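Local coordinates for protein caltubin, EF-hand (Lymnaea stagnalis, PDB 6VAN) that probably binds calcium through EF-hand loops, with strontium ions occupying its four metal sites in this crystal, at residues E10-W15 / I60-E65; R14-D19 / K30-R35. All coordinates share one frame; numbering follows the deposited sequence. Where two conformers were deposited one is given.

Both interactions start from helix 5-15, share R14 and W15, and have centres about 10 Å apart. Interaction 1 is the more buried: one face of F12 lies against F62 and the tip of its ring meets the backbone of the neighbouring hand, with D61 and E65 binding strontium on the far side. Interaction 2 joins the end of the same helix to helix 26-34 within one hand. It is only partly buried and mixes aromatic, aliphatic and guanidinium groups. Neither has a hydrogen bond between its segments. A probable backbone hydrogen bond from D17 N to F12 O, 2.9 Å, connects the two, and interaction 2 holds one ligand, D17, of a different metal site.

Interaction 1: E10-W15 / I60-E65; sequences ERFIRW and IDFVPE. With SR (strontium ion), chain D.
F12 lies against F62, and nearly all of the contact runs along its side chain. CG is anti to the backbone N (chi1 -171°), which swings the ring out from helix 5-15 toward I60-E65. At its root, F12 CB meets F62 CD1 at 3.7 Å, and F12 CG approaches the same F62 CD1 at 3.6 Å. Along one rim, F12 CE2 is 3.7 Å from F62 CB. That CB stands over the ring face, 3.9 Å from the F12 centroid and 21° off its normal, a CH-pi contact. On the other rim F12 CE1 touches I60 CG2 at 4.1 Å. At the tip, F12 CZ is 3.5 Å from I60 O, which lies at the ring edge and in its plane. The phenyl planes of F12 and F62 are 58° apart, an oblique pairing. Replacing F12 by an alanine is likely to leave F62 CD1 and I60 CG2 without an aromatic partner and to open a gap beside the I60 carbonyl. Behind this apolar patch, D61 N donates to E65 OE1 at 2.9 Å, while D61 OD2 and both E65 carboxylate oxygens bind strontium with D53, N55, N57 and A59. D61 OD1 is hydrogen-bonded to Q23. Strand 60-61 pairs antiparallel with strand 23-24, I60 leans on helix 42-52, and Y66 of helix 62-71 brings another ring to F12.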
loop_
_atom_site.group_PDB
_atom_site.type_symbol
_atom_site.label_atom_id
_atom_site.label_comp_id
_atom_site.label_asym_id
_atom_site.label_seq_id
_atom_site.Cartn_x
_atom_site.Cartn_y
_atom_site.Cartn_z
ATOM N N GLU A 10 15.033 1.220 -7.250
ATOM C CA GLU A 10 14.350 2.080 -8.262
ATOM C C GLU A 10 12.940 2.405 -7.756
ATOM O O GLU A 10 12.486 3.543 -7.966
ATOM C CB GLU A 10 14.308 1.399 -9.630
ATOM C CG GLU A 10 13.820 2.300 -10.757
ATOM C CD GLU A 10 12.310 2.426 -10.908
ATOM O OE1 GLU A 10 11.579 1.540 -10.415
ATOM O OE2 GLU A 10 11.868 3.420 -11.521
ATOM N N ARG A 11 12.275 1.441 -7.127
ATOM C CA ARG A 11 10.911 1.592 -6.554
ATOM C C ARG A 11 10.932 2.550 -5.371
ATOM O O ARG A 11 9.980 3.356 -5.242
ATOM C CB ARG A 11 10.400 0.267 -6.000
ATOM C CG ARG A 11 9.782 -0.663 -7.022
ATOM C CD ARG A 11 8.823 -1.537 -6.251
ATOM N NE ARG A 11 9.286 -2.883 -5.976
ATOM C CZ ARG A 11 8.929 -3.591 -4.905
ATOM N NH1 ARG A 11 9.380 -4.824 -4.743
ATOM N NH2 ARG A 11 8.128 -3.065 -3.992
ATOM N N PHE A 12 11.918 2.403 -4.492
ATOM C CA PHE A 12 12.084 3.229 -3.274
ATOM C C PHE A 12 12.259 4.682 -3.712
ATOM O O PHE A 12 11.565 5.548 -3.150
ATOM C CB PHE A 12 13.247 2.735 -2.410
ATOM C CG PHE A 12 13.333 3.386 -1.050
ATOM C CD1 PHE A 12 12.489 3.000 -0.022
ATOM C CD2 PHE A 12 14.258 4.388 -0.796
ATOM C CE1 PHE A 12 12.572 3.593 1.231
ATOM C CE2 PHE A 12 14.331 4.985 0.453
ATOM C CZ PHE A 12 13.498 4.582 1.468
ATOM N N ILE A 13 13.125 4.931 -4.687
ATOM C CA ILE A 13 13.354 6.292 -5.271
ATOM C C ILE A 13 12.027 6.830 -5.809
ATOM O O ILE A 13 11.601 7.916 -5.356
ATOM C CB ILE A 13 14.435 6.254 -6.360
ATOM C CG1 ILE A 13 15.822 6.095 -5.745
ATOM C CG2 ILE A 13 14.343 7.487 -7.257
ATOM C CD1 ILE A 13 16.880 5.661 -6.728
ATOM N N ARG A 14 11.384 6.086 -6.706
ATOM C CA ARG A 14 10.222 6.562 -7.504
ATOM C C ARG A 14 8.990 6.835 -6.619
ATOM O O ARG A 14 8.180 7.706 -7.019
ATOM C CB ARG A 14 9.906 5.557 -8.613
ATOM C CG ARG A 14 8.810 6.001 -9.576
ATOM C CD ARG A 14 7.487 5.283 -9.358
ATOM N NE ARG A 14 7.705 3.864 -9.119
ATOM C CZ ARG A 14 8.062 2.971 -10.044
ATOM N NH1 ARG A 14 8.222 3.332 -11.309
ATOM N NH2 ARG A 14 8.260 1.708 -9.694
ATOM N N TRP A 15 8.848 6.119 -5.488
ATOM C CA TRP A 15 7.676 6.189 -4.563
ATOM C C TRP A 15 7.980 7.062 -3.338
ATOM O O TRP A 15 7.172 7.965 -3.067
ATOM C CB TRP A 15 7.237 4.792 -4.098
ATOM C CG TRP A 15 6.511 3.971 -5.120
ATOM C CD1 TRP A 15 6.530 2.612 -5.233
ATOM C CD2 TRP A 15 5.659 4.448 -6.179
ATOM N NE1 TRP A 15 5.751 2.210 -6.283
ATOM C CE2 TRP A 15 5.203 3.313 -6.883
ATOM C CE3 TRP A 15 5.238 5.715 -6.600
ATOM C CZ2 TRP A 15 4.354 3.411 -7.984
ATOM C CZ3 TRP A 15 4.403 5.811 -7.690
ATOM C CH2 TRP A 15 3.965 4.672 -8.370
ATOM N N ILE A 60 11.745 5.995 7.145
ATOM C CA ILE A 60 11.976 4.648 6.546
ATOM C C ILE A 60 13.321 4.706 5.827
ATOM O O ILE A 60 13.451 5.465 4.887
ATOM C CB ILE A 60 10.852 4.203 5.589
ATOM C CG1 ILE A 60 9.475 4.207 6.274
ATOM C CG2 ILE A 60 11.188 2.836 5.000
ATOM C CD1 ILE A 60 8.312 3.990 5.341
ATOM N N ASP A 61 14.277 3.900 6.295
ATOM C CA ASP A 61 15.637 3.832 5.729
ATOM C C ASP A 61 15.639 2.735 4.666
ATOM O O ASP A 61 15.209 1.627 4.989
ATOM C CB ASP A 61 16.621 3.596 6.858
ATOM C CG ASP A 61 16.566 4.724 7.875
ATOM O OD1 ASP A 61 17.070 5.809 7.546
ATOM O OD2 ASP A 61 16.106 4.472 8.980
ATOM N N PHE A 62 16.116 3.014 3.459
ATOM C CA PHE A 62 16.231 1.955 2.426
ATOM C C PHE A 62 16.995 0.776 3.033
ATOM O O PHE A 62 16.530 -0.344 2.969
ATOM C CB PHE A 62 16.901 2.449 1.152
ATOM C CG PHE A 62 17.018 1.363 0.124
ATOM C CD1 PHE A 62 15.896 0.922 -0.559
ATOM C CD2 PHE A 62 18.222 0.728 -0.108
ATOM C CE1 PHE A 62 15.992 -0.122 -1.468
ATOM C CE2 PHE A 62 18.313 -0.316 -1.021
ATOM C CZ PHE A 62 17.201 -0.720 -1.710
ATOM N N VAL A 63 18.141 1.050 3.647
ATOM C CA VAL A 63 18.868 0.016 4.425
ATOM C C VAL A 63 18.954 0.475 5.876
ATOM O O VAL A 63 19.310 1.628 6.133
ATOM C CB VAL A 63 20.232 -0.320 3.790
ATOM C CG1 VAL A 63 20.043 -1.236 2.601
ATOM C CG2 VAL A 63 21.002 0.899 3.369
ATOM N N PRO A 64 18.644 -0.397 6.860
ATOM C CA PRO A 64 18.255 -1.796 6.618
ATOM C C PRO A 64 16.759 -2.068 6.377
ATOM O O PRO A 64 16.417 -3.169 6.009
ATOM C CB PRO A 64 18.588 -2.465 7.950
ATOM C CG PRO A 64 18.327 -1.379 8.963
ATOM C CD PRO A 64 18.789 -0.108 8.288
ATOM N N GLU A 65 15.899 -1.061 6.609
ATOM C CA GLU A 65 14.448 -1.268 6.884
ATOM C C GLU A 65 13.699 -1.696 5.628
ATOM O O GLU A 65 12.983 -2.725 5.705
ATOM C CB GLU A 65 13.848 0.003 7.487
ATOM C CG GLU A 65 14.465 0.305 8.829
ATOM C CD GLU A 65 14.195 1.657 9.437
ATOM O OE1 GLU A 65 13.698 2.538 8.735
ATOM O OE2 GLU A 65 14.502 1.794 10.627
HETATM SR SR SR D . 14.260 4.227 10.410
#

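Interaction 2: R14-D19 / K30-R35; sequences RWLDHD and KNYIRR. With SR (strontium ion), chain C.
W15 and Y32 meet at a slant: the five-membered ring of the indole and the phenol ring have centroids 5.5 Å apart and planes inclined by 50°. W15 was modelled in two conformers, so the indole geometry holds for one of them. In it, Y32 CE1 sits 3.7 Å above the indole plane near the rim, and R14 NE sits over the centre of the opposite face. The root of the tryptophan takes part too, with W15 CB 3.8 Å from Y32 CE1 and W15 O 3.6 Å from Y32 CB. With chi1 at 167° CG lies opposite the backbone N, and the Y32 ring reaches toward W15 and L16, whose CD2 lies over a face, 4.0 Å from the phenol centroid, in a CH-pi contact. The guanidinium of R35 lies over the same indole face as Y32, its plane inclined by 37° to the ring; its closest approach is too short to be relied on. The guanidinium is tied back to its own segment: R35 NH1 donates to Y32 O at 2.9 Å from above the carbonyl plane, while the backbone R35 N reaches that oxygen from the opposite face. Y32 also touches W83 of helix 77-87. Just past L16, D17 OD1 binds strontium at 2.6 Å with D21, Q23, E28 and water, and D17 OD2 accepts from G22 N. The arrangement is that of an EF-hand helix-loop-helix: W15 of helix 5-15 and the following L16 pack on Y32 of helix 26-34, beside the metal-binding loop that links the two helices.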
loop_
_atom_site.group_PDB
_atom_site.type_symbol
_atom_site.label_atom_id
_atom_site.label_comp_id
_atom_site.label_asym_id
_atom_site.label_seq_id
_atom_site.Cartn_x
_atom_site.Cartn_y
_atom_site.Cartn_z
ATOM N N ARG A 14 11.384 6.086 -6.706
ATOM C CA ARG A 14 10.222 6.562 -7.504
ATOM C C ARG A 14 8.990 6.835 -6.619
ATOM O O ARG A 14 8.180 7.706 -7.019
ATOM C CB ARG A 14 9.906 5.557 -8.613
ATOM C CG ARG A 14 8.810 6.001 -9.576
ATOM C CD ARG A 14 7.487 5.283 -9.358
ATOM N NE ARG A 14 7.705 3.864 -9.119
ATOM C CZ ARG A 14 8.062 2.971 -10.044
ATOM N NH1 ARG A 14 8.222 3.332 -11.309
ATOM N NH2 ARG A 14 8.260 1.708 -9.694
ATOM N N TRP A 15 8.848 6.119 -5.488
ATOM C CA TRP A 15 7.676 6.189 -4.563
ATOM C C TRP A 15 7.980 7.062 -3.338
ATOM O O TRP A 15 7.172 7.965 -3.067
ATOM C CB TRP A 15 7.237 4.792 -4.098
ATOM C CG TRP A 15 6.511 3.971 -5.120
ATOM C CD1 TRP A 15 6.530 2.612 -5.233
ATOM C CD2 TRP A 15 5.659 4.448 -6.179
ATOM N NE1 TRP A 15 5.751 2.210 -6.283
ATOM C CE2 TRP A 15 5.203 3.313 -6.883
ATOM C CE3 TRP A 15 5.238 5.715 -6.600
ATOM C CZ2 TRP A 15 4.354 3.411 -7.984
ATOM C CZ3 TRP A 15 4.403 5.811 -7.690
ATOM C CH2 TRP A 15 3.965 4.672 -8.370
ATOM N N LEU A 16 9.070 6.763 -2.613
ATOM C CA LEU A 16 9.279 7.177 -1.196
ATOM C C LEU A 16 10.453 8.153 -1.005
ATOM O O LEU A 16 10.441 8.849 0.007
ATOM C CB LEU A 16 9.514 5.913 -0.359
ATOM C CG LEU A 16 8.297 5.014 -0.155
ATOM C CD1 LEU A 16 8.675 3.773 0.634
ATOM C CD2 LEU A 16 7.170 5.761 0.555
ATOM N N ASP A 17 11.451 8.154 -1.879
ATOM C CA ASP A 17 12.718 8.900 -1.642
ATOM C C ASP A 17 13.214 9.480 -2.961
ATOM O O ASP A 17 14.243 8.993 -3.485
ATOM C CB ASP A 17 13.757 8.000 -0.965
ATOM C CG ASP A 17 15.087 8.677 -0.643
ATOM O OD1 ASP A 17 15.093 9.930 -0.457
ATOM O OD2 ASP A 17 16.108 7.967 -0.567
ATOM N N HIS A 18 12.505 10.482 -3.490
ATOM C CA HIS A 18 12.760 11.048 -4.837
ATOM C C HIS A 18 14.212 11.555 -4.955
ATOM O O HIS A 18 14.725 11.545 -6.090
ATOM C CB HIS A 18 11.738 12.145 -5.174
ATOM C CG HIS A 18 10.323 11.665 -5.225
ATOM N ND1 HIS A 18 9.254 12.444 -4.795
ATOM C CD2 HIS A 18 9.792 10.500 -5.651
ATOM C CE1 HIS A 18 8.130 11.768 -4.956
ATOM N NE2 HIS A 18 8.433 10.570 -5.481
ATOM N N ASP A 19 14.830 11.960 -3.832
ATOM C CA ASP A 19 16.179 12.585 -3.744
ATOM C C ASP A 19 17.275 11.524 -3.559
ATOM O O ASP A 19 18.469 11.889 -3.576
ATOM C CB ASP A 19 16.225 13.620 -2.615
ATOM C CG ASP A 19 15.292 14.783 -2.853
ATOM O OD1 ASP A 19 15.379 15.367 -3.961
ATOM O OD2 ASP A 19 14.484 15.084 -1.957
ATOM N N LYS A 30 4.028 10.964 3.111
ATOM C CA LYS A 30 2.706 11.639 2.965
ATOM C C LYS A 30 2.393 11.884 1.493
ATOM O O LYS A 30 1.292 11.519 1.081
ATOM C CB LYS A 30 2.673 12.941 3.759
ATOM C CG LYS A 30 1.277 13.503 3.924
ATOM C CD LYS A 30 1.194 14.548 4.980
ATOM C CE LYS A 30 -0.186 15.152 5.092
ATOM N NZ LYS A 30 -0.182 16.249 6.086
ATOM N N ASN A 31 3.320 12.441 0.720
ATOM C CA ASN A 31 3.148 12.704 -0.729
ATOM C C ASN A 31 2.917 11.378 -1.463
ATOM O O ASN A 31 2.109 11.365 -2.402
ATOM C CB ASN A 31 4.312 13.540 -1.250
ATOM C CG ASN A 31 4.128 15.008 -0.927
ATOM O OD1 ASN A 31 3.192 15.381 -0.211
ATOM N ND2 ASN A 31 5.003 15.850 -1.458
ATOM N N TYR A 32 3.552 10.306 -0.999
ATOM C CA TYR A 32 3.335 8.929 -1.508
ATOM C C TYR A 32 1.870 8.515 -1.281
ATOM O O TYR A 32 1.142 8.250 -2.258
ATOM C CB TYR A 32 4.332 7.979 -0.852
ATOM C CG TYR A 32 3.997 6.533 -1.048
ATOM C CD1 TYR A 32 4.054 5.969 -2.304
ATOM C CD2 TYR A 32 3.605 5.739 0.018
ATOM C CE1 TYR A 32 3.760 4.631 -2.496
ATOM C CE2 TYR A 32 3.298 4.401 -0.158
ATOM C CZ TYR A 32 3.362 3.857 -1.425
ATOM O OH TYR A 32 3.069 2.540 -1.625
ATOM N N ILE A 33 1.422 8.486 -0.031
ATOM C CA ILE A 33 0.049 8.000 0.301
ATOM C C ILE A 33 -0.990 8.966 -0.281
ATOM O O ILE A 33 -2.075 8.496 -0.665
ATOM C CB ILE A 33 -0.124 7.783 1.809
ATOM C CG1 ILE A 33 0.838 6.699 2.321
ATOM C CG2 ILE A 33 -1.571 7.464 2.147
ATOM C CD1 ILE A 33 0.813 6.502 3.806
ATOM N N ARG A 34 -0.688 10.258 -0.374
ATOM C CA ARG A 34 -1.663 11.273 -0.850
ATOM C C ARG A 34 -2.074 11.002 -2.294
ATOM O O ARG A 34 -3.195 11.413 -2.642
ATOM C CB ARG A 34 -1.078 12.683 -0.766
ATOM C CG ARG A 34 -1.498 13.436 0.478
ATOM C CD ARG A 34 -1.006 14.883 0.446
ATOM N NE ARG A 34 -1.560 15.681 1.533
ATOM C CZ ARG A 34 -1.140 16.894 1.883
ATOM N NH1 ARG A 34 -0.138 17.464 1.230
ATOM N NH2 ARG A 34 -1.715 17.525 2.898
ATOM N N ARG A 35 -1.213 10.369 -3.094
ATOM C CA ARG A 35 -1.535 9.992 -4.489
ATOM C C ARG A 35 -2.879 9.248 -4.495
ATOM O O ARG A 35 -3.686 9.553 -5.359
ATOM C CB ARG A 35 -0.423 9.147 -5.111
ATOM C CG ARG A 35 0.814 9.946 -5.511
ATOM C CD ARG A 35 2.088 9.119 -5.647
ATOM N NE ARG A 35 1.943 7.844 -6.367
ATOM C CZ ARG A 35 1.847 6.630 -5.800
ATOM N NH1 ARG A 35 1.873 6.482 -4.485
ATOM N NH2 ARG A 35 1.718 5.555 -6.563
HETATM SR SR SR C . 14.515 11.605 1.505
HETATM O O HOH W 1 15.372 12.649 3.778
#